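Local coordinates for protein virulence factor (Pectobacterium carotovorum, PDB 2W3Y) that acts as a virulence factor of a Drosophila pathogen, carries an S-linked palmitoyl group and binds to lipid vesicles, at residues Asp31-Leu36 and Lys86-Tyr91; Asn50-His55 and His175-Asp180; Val185-Arg190 and Phe228-Tyr233. One frame throughout, in Å; residues are numbered along the deposited sequence.

Interaction 1 (Asp31-Leu36 and Lys86-Tyr91); sequences DIVPGL and KEKYHY
Tyr89 reaches across to the backbone of Pro34 and gives its phenol proton to the carbonyl oxygen. The hydrogen bond from Tyr89 OH to Pro34 O is short, 2.6 Å. The oxygen lies at the ring edge, in the plane of the ring. Seen from the carbonyl, the donor sits off to one side, with a C=O...OH angle of 129° and a tilt of 26° from the carbonyl plane. The proline ring crosses the tyrosine at about a right angle, and Pro34 CD comes within 3.6 Å of Tyr89 OH. Val33 makes the apolar part of the contact. Its CG1 approaches the ring obliquely, 3.5 Å from Tyr89 CE1. With CG1 anti to the backbone N (chi1 171°), this methyl also meets the root of Lys88, at 3.9 Å from Lys88 CB. Val33 CG2 lies 4.1 Å from Lys88 CB.

Residues 31-36 lie in the connection after helix 9-18 and end at the short strand 36-37. Residues 86-91 lie between helices 57-81 and 91-105, with Tyr91 opening the latter. The contact therefore ties two connections together beside the mixed sheet, and His90 is the N-cap residue of helix 91-105.

A second layer holds these groups in place. The Val33 backbone is gripped at both polar atoms, its N by Ser75 OG and its O by Tyr44 OH. Val33 also packs on Val78 of helix 57-81 and on Val42 of strand 40-49. Lys88 meets the valine through CB; its NZ bonds to Asn79 OD1. The Lys88 carbonyl accepts from Trp94 NE1. Within the turn, Tyr89 N bonds to Lys86 O at 3.1 Å. The Tyr89 ring rests further on Val42 and on Leu169 of strand 166-179.

Interaction 2 (Asn50-His55 and His175-Asp180); sequences NEAPKH and HDLFQD
Leu177 points at the loop 50-55; its inner atoms and CD1 lie by the Asn50 carbonyl, and CD2 goes on to Ala52 and Pro53. CB starts the contact beside the backbone, 3.9 Å from Asn50 O. CG follows, a little further from the same oxygen. At the branch the two methyls part. Leu177 CD1 stays with the carbonyl, 3.4 Å from Asn50 O. Leu177 CD2 turns to the next part of the loop and meets Ala52 CB at 3.6 Å. It also reaches Pro53, whose CD lies 4.2 Å away from Leu177 CD2. A chi1 of -68° and an off-rotamer chi2 of 118° together put CD1 by Asn50 O and CD2 by Ala52.

Asn50 answers from the loop with its amide. Asn50 ND2 donates to Leu177 O at 3.2 Å, and the N-H...O angle of 164° makes the bond nearly straight. The acceptor lies in the amide plane, but the donor is tilted from the plane of the carbonyl. ND2 also serves Val269 O, so this one nitrogen joins the loop to two backbone carbonyls. The amide plane stands almost perpendicular to the ring of Phe178, and Asn50 ND2 comes within 3.7 Å of Phe178 CE1.

This is the end of a parallel strand pair. Strands 40-49 and 166-179 run side by side in the mixed sheet, and Leu177 still shares backbone bonding with Phe49. Asn50 still bonds by its backbone to Phe266 of strand 262-266; beyond it the chain heads for helix 57-81. That helix packs on the contact through Val60, which touches Leu177, and Gln57, which touches Ala52. Strand 185-198 lies on the other side of strand 166-179 from strand 40-49, and its Val185 touches Pro53.

Interaction 3 (Val185-Arg190 and Phe228-Tyr233); sequences VFYKPR and FRIEEY
Tyr187 is the first residue of 185-190 to meet the other segment. Its ring carbon CE2 lies 4.0 Å from Ile230 CG1, which arrives obliquely as the two side chains cross at about a right angle. The phenol end goes elsewhere, to His175 ND1. The Tyr187 carbonyl oxygen reaches Glu231 through water: water 2 donates to Tyr187 O at 2.9 Å and to Glu231 OE1 at 2.7 Å.

Lys188 turns away, and Pro189 carries the centre of the contact. Its CG touches Ile230 CB at 3.9 Å and Phe228 CB at 4.0 Å. The proline CD packs against Ile230 CG2, and on the strand itself it lies over the centre of one face of the Tyr187 ring. Pro189 O accepts the backbone N-H of Phe228 at 2.8 Å. This bond belongs to the antiparallel pairing of strands 185-198 and 214-228.

After Phe228 the segment 228-233 leaves the sheet. Arg229 is the centre of an inverse gamma turn and the N-cap residue of helix 230-235. Its guanidinium forms a salt bridge to Glu232 OE1 within the first turn. Ile230, with CG1 anti to the backbone N (chi1 -166°), directs that branch to Tyr187 and keeps CG2 on the proline. Gln59 of helix 57-81 also touches Ile230.

Chemically the contact divides in two. The buried part is apolar, with one backbone bond where strand 214-228 ends, which probably sets where helix 230-235 starts against strand 185-198. Glu231, probably ionised, stays at the exposed border, and water links its OE1 to Tyr187 O.

Interactions 2 and 3 are neighbours, with centres about 11 Å apart on the same side of the chain's centre. Their strands 166-179 and 185-198 follow each other in sequence and pair antiparallel in the mixed sheet. They meet directly through Phe178 O and Phe186 N, 2.9 Å apart, probably a hydrogen bond. Helix 57-81 packs on both. Interaction 1 lies on the opposite side of the centre, about 33 Å from interaction 2 and about 28 Å from interaction 3 between centres, yet it touches the same helix and sheet. Along the chain interactions 1 and 2 cross, and both close before interaction 3 opens. Interaction 2 joins an early segment to a late one; interactions 1 and 3 link nearer parts.

Interaction 1 (Asp31-Leu36 and Lys86-Tyr91)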
loop_
_atom_site.group_PDB
_atom_site.type_symbol
_atom_site.label_atom_id
_atom_site.label_comp_id
_atom_site.label_asym_id
_atom_site.label_seq_id
_atom_site.Cartn_x
_atom_site.Cartn_y
_atom_site.Cartn_z
ATOM N N ASP A 31 9.752 1.175 -15.341
ATOM C CA ASP A 31 9.803 2.280 -14.369
ATOM C C ASP A 31 8.508 2.366 -13.556
ATOM O O ASP A 31 7.426 2.128 -14.089
ATOM C CB ASP A 31 10.039 3.610 -15.082
ATOM C CG ASP A 31 11.427 3.711 -15.689
ATOM O OD1 ASP A 31 12.330 2.966 -15.249
ATOM O OD2 ASP A 31 11.616 4.554 -16.604
ATOM N N ILE A 32 8.626 2.697 -12.271
ATOM C CA ILE A 32 7.449 2.874 -11.417
ATOM C C ILE A 32 7.221 4.346 -11.141
ATOM O O ILE A 32 8.077 5.179 -11.453
ATOM C CB ILE A 32 7.517 2.031 -10.097
ATOM C CG1 ILE A 32 8.640 2.534 -9.168
ATOM C CG2 ILE A 32 7.613 0.520 -10.446
ATOM C CD1 ILE A 32 8.564 1.993 -7.724
ATOM N N VAL A 33 6.059 4.670 -10.588
ATOM C CA VAL A 33 5.726 6.039 -10.300
ATOM C C VAL A 33 6.627 6.511 -9.149
ATOM O O VAL A 33 6.692 5.850 -8.109
ATOM C CB VAL A 33 4.234 6.189 -9.963
ATOM C CG1 VAL A 33 3.921 7.613 -9.442
ATOM C CG2 VAL A 33 3.364 5.800 -11.194
ATOM N N PRO A 34 7.355 7.625 -9.354
ATOM C CA PRO A 34 8.274 8.115 -8.310
ATOM C C PRO A 34 7.555 8.416 -6.994
ATOM O O PRO A 34 6.464 9.008 -6.994
ATOM C CB PRO A 34 8.863 9.389 -8.934
ATOM C CG PRO A 34 8.753 9.127 -10.424
ATOM C CD PRO A 34 7.420 8.460 -10.563
ATOM N N GLY A 35 8.166 8.000 -5.888
ATOM C CA GLY A 35 7.528 8.075 -4.574
ATOM C C GLY A 35 7.239 9.490 -4.113
ATOM O O GLY A 35 6.246 9.731 -3.439
ATOM N N LEU A 36 8.115 10.429 -4.459
ATOM C CA LEU A 36 7.926 11.799 -4.020
ATOM C C LEU A 36 8.215 12.794 -5.142
ATOM O O LEU A 36 9.283 12.773 -5.744
ATOM C CB LEU A 36 8.774 12.084 -2.771
ATOM C CG LEU A 36 8.804 13.501 -2.187
ATOM C CD1 LEU A 36 7.421 13.903 -1.686
ATOM C CD2 LEU A 36 9.835 13.597 -1.076
ATOM N N LYS A 86 1.461 14.694 -13.843
ATOM C CA LYS A 86 0.420 14.928 -12.840
ATOM C C LYS A 86 -0.536 13.732 -12.670
ATOM O O LYS A 86 -0.929 13.378 -11.559
ATOM C CB LYS A 86 -0.372 16.192 -13.193
ATOM C CG LYS A 86 0.358 17.469 -12.902
ATOM C CD LYS A 86 -0.504 18.692 -13.236
ATOM C CE LYS A 86 0.343 19.955 -13.288
ATOM N NZ LYS A 86 1.015 20.179 -11.987
ATOM N N GLU A 87 -0.891 13.121 -13.798
ATOM C CA GLU A 87 -1.820 12.009 -13.833
ATOM C C GLU A 87 -1.261 10.691 -13.292
ATOM O O GLU A 87 -2.037 9.782 -12.956
ATOM C CB GLU A 87 -2.378 11.843 -15.250
ATOM C CG GLU A 87 -3.438 12.891 -15.586
ATOM C CD GLU A 87 -3.838 12.855 -17.058
ATOM O OE1 GLU A 87 -4.848 12.188 -17.395
ATOM O OE2 GLU A 87 -3.120 13.474 -17.880
ATOM N N LYS A 88 0.063 10.583 -13.171
ATOM C CA LYS A 88 0.656 9.449 -12.405
ATOM C C LYS A 88 0.156 9.382 -10.944
ATOM O O LYS A 88 0.166 8.317 -10.317
ATOM C CB LYS A 88 2.196 9.504 -12.399
ATOM C CG LYS A 88 2.843 9.359 -13.750
ATOM C CD LYS A 88 4.352 9.618 -13.643
ATOM C CE LYS A 88 4.970 9.964 -14.988
ATOM N NZ LYS A 88 5.049 8.811 -15.887
ATOM N N TYR A 89 -0.276 10.521 -10.411
ATOM C CA TYR A 89 -0.784 10.607 -9.042
ATOM C C TYR A 89 -2.319 10.763 -8.970
ATOM O O TYR A 89 -2.858 11.180 -7.952
ATOM C CB TYR A 89 -0.040 11.721 -8.275
ATOM C CG TYR A 89 1.465 11.530 -8.349
ATOM C CD1 TYR A 89 2.122 10.695 -7.444
ATOM C CD2 TYR A 89 2.215 12.152 -9.351
ATOM C CE1 TYR A 89 3.501 10.502 -7.519
ATOM C CE2 TYR A 89 3.599 11.950 -9.455
ATOM C CZ TYR A 89 4.230 11.123 -8.516
ATOM O OH TYR A 89 5.583 10.898 -8.620
ATOM N N HIS A 90 -3.013 10.396 -10.048
ATOM C CA HIS A 90 -4.476 10.446 -10.069
ATOM C C HIS A 90 -5.001 9.094 -9.645
ATOM O O HIS A 90 -4.787 8.094 -10.342
ATOM C CB HIS A 90 -5.017 10.821 -11.463
ATOM C CG HIS A 90 -4.932 12.283 -11.767
ATOM N ND1 HIS A 90 -5.559 12.856 -12.855
ATOM C CD2 HIS A 90 -4.309 13.295 -11.116
ATOM C CE1 HIS A 90 -5.316 14.156 -12.865
ATOM N NE2 HIS A 90 -4.559 14.448 -11.821
ATOM N N TYR A 91 -5.693 9.074 -8.508
ATOM C CA TYR A 91 -6.214 7.817 -7.952
ATOM C C TYR A 91 -7.050 6.976 -8.943
ATOM O O TYR A 91 -6.985 5.736 -8.940
ATOM C CB TYR A 91 -7.020 8.070 -6.690
ATOM C CG TYR A 91 -7.522 6.788 -6.082
ATOM C CD1 TYR A 91 -6.652 5.968 -5.362
ATOM C CD2 TYR A 91 -8.844 6.367 -6.258
ATOM C CE1 TYR A 91 -7.081 4.770 -4.815
ATOM C CE2 TYR A 91 -9.283 5.148 -5.708
ATOM C CZ TYR A 91 -8.382 4.374 -4.987
ATOM O OH TYR A 91 -8.752 3.192 -4.427
#

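Interaction 2 (Asn50-His55 and His175-Asp180)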
loop_
_atom_site.group_PDB
_atom_site.type_symbol
_atom_site.label_atom_id
_atom_site.label_comp_id
_atom_site.label_asym_id
_atom_site.label_seq_id
_atom_site.Cartn_x
_atom_site.Cartn_y
_atom_site.Cartn_z
ATOM N N ASN A 50 2.291 -8.778 13.522
ATOM C CA ASN A 50 2.727 -9.913 14.358
ATOM C C ASN A 50 3.633 -10.892 13.632
ATOM O O ASN A 50 3.458 -11.149 12.453
ATOM C CB ASN A 50 1.532 -10.653 14.980
ATOM C CG ASN A 50 0.685 -9.760 15.859
ATOM O OD1 ASN A 50 1.208 -8.984 16.655
ATOM N ND2 ASN A 50 -0.638 -9.875 15.726
ATOM N N GLU A 51 4.611 -11.428 14.361
ATOM C CA GLU A 51 5.447 -12.511 13.857
ATOM C C GLU A 51 4.574 -13.734 13.624
ATOM O O GLU A 51 3.630 -13.985 14.378
ATOM C CB GLU A 51 6.575 -12.839 14.844
ATOM C CG GLU A 51 7.706 -11.792 14.908
ATOM C CD GLU A 51 8.788 -12.004 13.846
ATOM O OE1 GLU A 51 8.676 -12.960 13.034
ATOM O OE2 GLU A 51 9.759 -11.207 13.813
ATOM N N ALA A 52 4.879 -14.456 12.555
ATOM C CA ALA A 52 4.190 -15.684 12.194
ATOM C C ALA A 52 4.638 -16.842 13.095
ATOM O O ALA A 52 5.792 -16.876 13.509
ATOM C CB ALA A 52 4.471 -16.018 10.739
ATOM N N PRO A 53 3.712 -17.774 13.417
ATOM C CA PRO A 53 4.118 -19.019 14.064
ATOM C C PRO A 53 4.976 -19.861 13.128
ATOM O O PRO A 53 4.901 -19.715 11.901
ATOM C CB PRO A 53 2.789 -19.726 14.351
ATOM C CG PRO A 53 1.825 -19.152 13.372
ATOM C CD PRO A 53 2.253 -17.724 13.200
ATOM N N LYS A 54 5.778 -20.745 13.715
ATOM C CA LYS A 54 6.779 -21.522 12.975
ATOM C C LYS A 54 6.257 -22.079 11.648
ATOM O O LYS A 54 6.926 -21.967 10.620
ATOM C CB LYS A 54 7.372 -22.634 13.860
ATOM C CG LYS A 54 8.225 -22.110 15.026
ATOM C CD LYS A 54 7.563 -22.262 16.432
ATOM C CE LYS A 54 6.609 -21.103 16.809
ATOM N NZ LYS A 54 5.175 -21.464 16.610
ATOM N N HIS A 55 5.046 -22.633 11.667
ATOM C CA HIS A 55 4.452 -23.261 10.479
ATOM C C HIS A 55 3.900 -22.300 9.403
ATOM O O HIS A 55 3.427 -22.755 8.351
ATOM C CB HIS A 55 3.373 -24.271 10.893
ATOM C CG HIS A 55 2.106 -23.647 11.398
ATOM N ND1 HIS A 55 0.945 -23.610 10.654
ATOM C CD2 HIS A 55 1.811 -23.052 12.579
ATOM C CE1 HIS A 55 -0.007 -23.017 11.348
ATOM N NE2 HIS A 55 0.492 -22.670 12.521
ATOM N N HIS A 175 0.043 -7.962 5.952
ATOM C CA HIS A 175 0.283 -9.382 6.148
ATOM C C HIS A 175 -0.173 -9.674 7.571
ATOM O O HIS A 175 0.537 -9.388 8.542
ATOM C CB HIS A 175 1.767 -9.716 5.798
ATOM C CG HIS A 175 2.110 -9.354 4.387
ATOM N ND1 HIS A 175 1.954 -10.232 3.333
ATOM C CD2 HIS A 175 2.442 -8.161 3.833
ATOM C CE1 HIS A 175 2.242 -9.617 2.204
ATOM N NE2 HIS A 175 2.529 -8.354 2.477
ATOM N N ASP A 176 -1.425 -10.141 7.672
ATOM C CA ASP A 176 -2.124 -10.303 8.943
ATOM C C ASP A 176 -1.900 -11.680 9.530
ATOM O O ASP A 176 -2.244 -12.674 8.909
ATOM C CB ASP A 176 -3.649 -10.149 8.802
ATOM C CG ASP A 176 -4.072 -8.888 8.073
ATOM O OD1 ASP A 176 -3.287 -7.921 7.986
ATOM O OD2 ASP A 176 -5.213 -8.892 7.575
ATOM N N LEU A 177 -1.361 -11.713 10.747
ATOM C CA LEU A 177 -1.214 -12.958 11.520
ATOM C C LEU A 177 -1.996 -12.817 12.803
ATOM O O LEU A 177 -1.471 -12.359 13.808
ATOM C CB LEU A 177 0.270 -13.259 11.790
ATOM C CG LEU A 177 0.785 -13.587 10.395
ATOM C CD1 LEU A 177 1.870 -12.643 9.878
ATOM C CD2 LEU A 177 1.042 -15.082 10.183
ATOM N N PHE A 178 -3.272 -13.175 12.735
ATOM C CA PHE A 178 -4.216 -12.972 13.813
ATOM C C PHE A 178 -4.908 -14.294 14.119
ATOM O O PHE A 178 -4.976 -15.188 13.262
ATOM C CB PHE A 178 -5.312 -11.970 13.393
ATOM C CG PHE A 178 -4.827 -10.554 13.185
ATOM C CD1 PHE A 178 -4.029 -9.914 14.145
ATOM C CD2 PHE A 178 -5.202 -9.847 12.048
ATOM C CE1 PHE A 178 -3.592 -8.596 13.961
ATOM C CE2 PHE A 178 -4.775 -8.527 11.854
ATOM C CZ PHE A 178 -3.962 -7.907 12.814
ATOM N N GLN A 179 -5.471 -14.385 15.317
ATOM C CA GLN A 179 -6.253 -15.550 15.742
ATOM C C GLN A 179 -7.688 -15.529 15.224
ATOM O O GLN A 179 -8.388 -14.506 15.355
ATOM C CB GLN A 179 -6.305 -15.608 17.263
ATOM C CG GLN A 179 -5.064 -16.108 17.936
ATOM C CD GLN A 179 -5.156 -15.964 19.442
ATOM O OE1 GLN A 179 -5.846 -16.734 20.108
ATOM N NE2 GLN A 179 -4.478 -14.959 19.986
ATOM N N ASP A 180 -8.137 -16.648 14.656
ATOM C CA ASP A 180 -9.578 -16.869 14.436
ATOM C C ASP A 180 -10.320 -17.081 15.770
ATOM O O ASP A 180 -9.705 -17.021 16.840
ATOM C CB ASP A 180 -9.854 -17.988 13.403
ATOM C CG ASP A 180 -9.461 -19.405 13.886
ATOM O OD1 ASP A 180 -9.424 -19.687 15.105
ATOM O OD2 ASP A 180 -9.209 -20.257 13.003
#

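Interaction 3 (Val185-Arg190 and Phe228-Tyr233)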
loop_
_atom_site.group_PDB
_atom_site.type_symbol
_atom_site.label_atom_id
_atom_site.label_comp_id
_atom_site.label_asym_id
_atom_site.label_seq_id
_atom_site.Cartn_x
_atom_site.Cartn_y
_atom_site.Cartn_z
ATOM N N VAL A 185 -4.112 -19.245 14.611
ATOM C CA VAL A 185 -3.550 -18.165 13.787
ATOM C C VAL A 185 -3.744 -18.433 12.302
ATOM O O VAL A 185 -3.469 -19.539 11.812
ATOM C CB VAL A 185 -2.051 -17.932 14.087
ATOM C CG1 VAL A 185 -1.464 -16.842 13.170
ATOM C CG2 VAL A 185 -1.857 -17.533 15.539
ATOM N N PHE A 186 -4.216 -17.413 11.585
ATOM C CA PHE A 186 -4.281 -17.460 10.141
ATOM C C PHE A 186 -3.376 -16.387 9.518
ATOM O O PHE A 186 -3.025 -15.379 10.166
ATOM C CB PHE A 186 -5.731 -17.311 9.645
ATOM C CG PHE A 186 -6.374 -16.005 10.036
ATOM C CD1 PHE A 186 -6.155 -14.851 9.282
ATOM C CD2 PHE A 186 -7.181 -15.922 11.168
ATOM C CE1 PHE A 186 -6.739 -13.649 9.641
ATOM C CE2 PHE A 186 -7.775 -14.713 11.540
ATOM C CZ PHE A 186 -7.541 -13.572 10.769
ATOM N N TYR A 187 -2.995 -16.624 8.268
ATOM C CA TYR A 187 -2.303 -15.623 7.468
ATOM C C TYR A 187 -3.230 -15.074 6.370
ATOM O O TYR A 187 -3.716 -15.826 5.514
ATOM C CB TYR A 187 -0.976 -16.189 6.923
ATOM C CG TYR A 187 -0.270 -15.324 5.907
ATOM C CD1 TYR A 187 -0.024 -13.962 6.148
ATOM C CD2 TYR A 187 0.161 -15.871 4.695
ATOM C CE1 TYR A 187 0.630 -13.177 5.198
ATOM C CE2 TYR A 187 0.812 -15.102 3.753
ATOM C CZ TYR A 187 1.046 -13.757 4.003
ATOM O OH TYR A 187 1.699 -12.994 3.057
ATOM N N LYS A 188 -3.504 -13.762 6.433
ATOM C CA LYS A 188 -4.248 -13.073 5.378
ATOM C C LYS A 188 -3.373 -12.008 4.707
ATOM O O LYS A 188 -3.049 -10.995 5.331
ATOM C CB LYS A 188 -5.538 -12.442 5.937
ATOM C CG LYS A 188 -6.474 -11.844 4.874
ATOM C CD LYS A 188 -7.580 -10.961 5.487
ATOM C CE LYS A 188 -8.575 -11.763 6.330
ATOM N NZ LYS A 188 -9.251 -12.863 5.563
ATOM N N PRO A 189 -2.934 -12.257 3.453
ATOM C CA PRO A 189 -2.251 -11.194 2.723
ATOM C C PRO A 189 -3.206 -10.316 1.901
ATOM O O PRO A 189 -3.983 -10.840 1.092
ATOM C CB PRO A 189 -1.296 -11.955 1.807
ATOM C CG PRO A 189 -1.967 -13.292 1.563
ATOM C CD PRO A 189 -2.961 -13.527 2.692
ATOM N N ARG A 190 -3.138 -8.999 2.104
ATOM C CA ARG A 190 -3.997 -8.041 1.351
ATOM C C ARG A 190 -3.190 -7.040 0.507
ATOM O O ARG A 190 -2.142 -6.544 0.960
ATOM C CB ARG A 190 -4.892 -7.251 2.313
ATOM C CG ARG A 190 -5.933 -8.054 3.072
ATOM C CD ARG A 190 -6.688 -7.159 4.092
ATOM N NE ARG A 190 -5.964 -6.980 5.369
ATOM C CZ ARG A 190 -6.122 -5.942 6.202
ATOM N NH1 ARG A 190 -6.984 -4.971 5.906
ATOM N NH2 ARG A 190 -5.416 -5.864 7.337
ATOM N N PHE A 228 -5.136 -11.797 -1.317
ATOM C CA PHE A 228 -4.485 -12.723 -2.242
ATOM C C PHE A 228 -4.829 -14.188 -1.968
ATOM O O PHE A 228 -4.949 -14.603 -0.826
ATOM C CB PHE A 228 -2.961 -12.538 -2.270
ATOM C CG PHE A 228 -2.268 -13.408 -3.291
ATOM C CD1 PHE A 228 -2.457 -13.189 -4.651
ATOM C CD2 PHE A 228 -1.431 -14.452 -2.890
ATOM C CE1 PHE A 228 -1.829 -13.990 -5.596
ATOM C CE2 PHE A 228 -0.795 -15.250 -3.831
ATOM C CZ PHE A 228 -0.991 -15.026 -5.174
ATOM N N ARG A 229 -4.970 -14.951 -3.051
ATOM C CA ARG A 229 -5.273 -16.377 -2.998
ATOM C C ARG A 229 -4.013 -17.172 -2.665
ATOM O O ARG A 229 -3.513 -17.946 -3.491
ATOM C CB ARG A 229 -5.853 -16.834 -4.340
ATOM C CG ARG A 229 -7.169 -16.195 -4.705
ATOM C CD ARG A 229 -7.909 -17.046 -5.714
ATOM N NE ARG A 229 -7.821 -16.519 -7.063
ATOM C CZ ARG A 229 -8.027 -17.232 -8.166
ATOM N NH1 ARG A 229 -8.305 -18.524 -8.100
ATOM N NH2 ARG A 229 -7.928 -16.645 -9.344
ATOM N N ILE A 230 -3.505 -16.982 -1.450
ATOM C CA ILE A 230 -2.238 -17.605 -1.025
ATOM C C ILE A 230 -2.332 -19.140 -0.896
ATOM O O ILE A 230 -1.358 -19.859 -1.173
ATOM C CB ILE A 230 -1.691 -16.942 0.286
ATOM C CG1 ILE A 230 -0.234 -17.333 0.554
ATOM C CG2 ILE A 230 -2.596 -17.230 1.488
ATOM C CD1 ILE A 230 0.779 -16.726 -0.413
ATOM N N GLU A 231 -3.511 -19.611 -0.492
ATOM C CA GLU A 231 -3.823 -21.039 -0.332
ATOM C C GLU A 231 -3.748 -21.784 -1.663
ATOM O O GLU A 231 -3.108 -22.838 -1.746
ATOM C CB GLU A 231 -5.213 -21.225 0.283
ATOM C CG GLU A 231 -5.403 -20.611 1.683
ATOM C CD GLU A 231 -5.692 -19.099 1.668
ATOM O OE1 GLU A 231 -5.645 -18.498 2.766
ATOM O OE2 GLU A 231 -5.949 -18.514 0.580
ATOM N N GLU A 232 -4.380 -21.215 -2.690
ATOM C CA GLU A 232 -4.330 -21.735 -4.049
ATOM C C GLU A 232 -2.949 -21.620 -4.686
ATOM O O GLU A 232 -2.572 -22.477 -5.481
ATOM C CB GLU A 232 -5.361 -21.044 -4.936
ATOM C CG GLU A 232 -6.785 -21.483 -4.659
ATOM C CD GLU A 232 -7.820 -20.472 -5.118
ATOM O OE1 GLU A 232 -8.087 -20.406 -6.342
ATOM O OE2 GLU A 232 -8.374 -19.753 -4.249
ATOM N N TYR A 233 -2.199 -20.569 -4.344
ATOM C CA TYR A 233 -0.839 -20.396 -4.858
ATOM C C TYR A 233 0.087 -21.541 -4.399
ATOM O O TYR A 233 0.954 -21.989 -5.151
ATOM C CB TYR A 233 -0.267 -19.021 -4.464
ATOM C CG TYR A 233 1.151 -18.776 -4.937
ATOM C CD1 TYR A 233 1.406 -18.230 -6.193
ATOM C CD2 TYR A 233 2.239 -19.105 -4.125
ATOM C CE1 TYR A 233 2.730 -18.017 -6.631
ATOM C CE2 TYR A 233 3.541 -18.903 -4.542
ATOM C CZ TYR A 233 3.786 -18.355 -5.794
ATOM O OH TYR A 233 5.088 -18.153 -6.188
HETATM O O HOH W 1 -6.218 -15.779 3.425
HETATM O O HOH W 2 -3.495 -18.508 4.438
#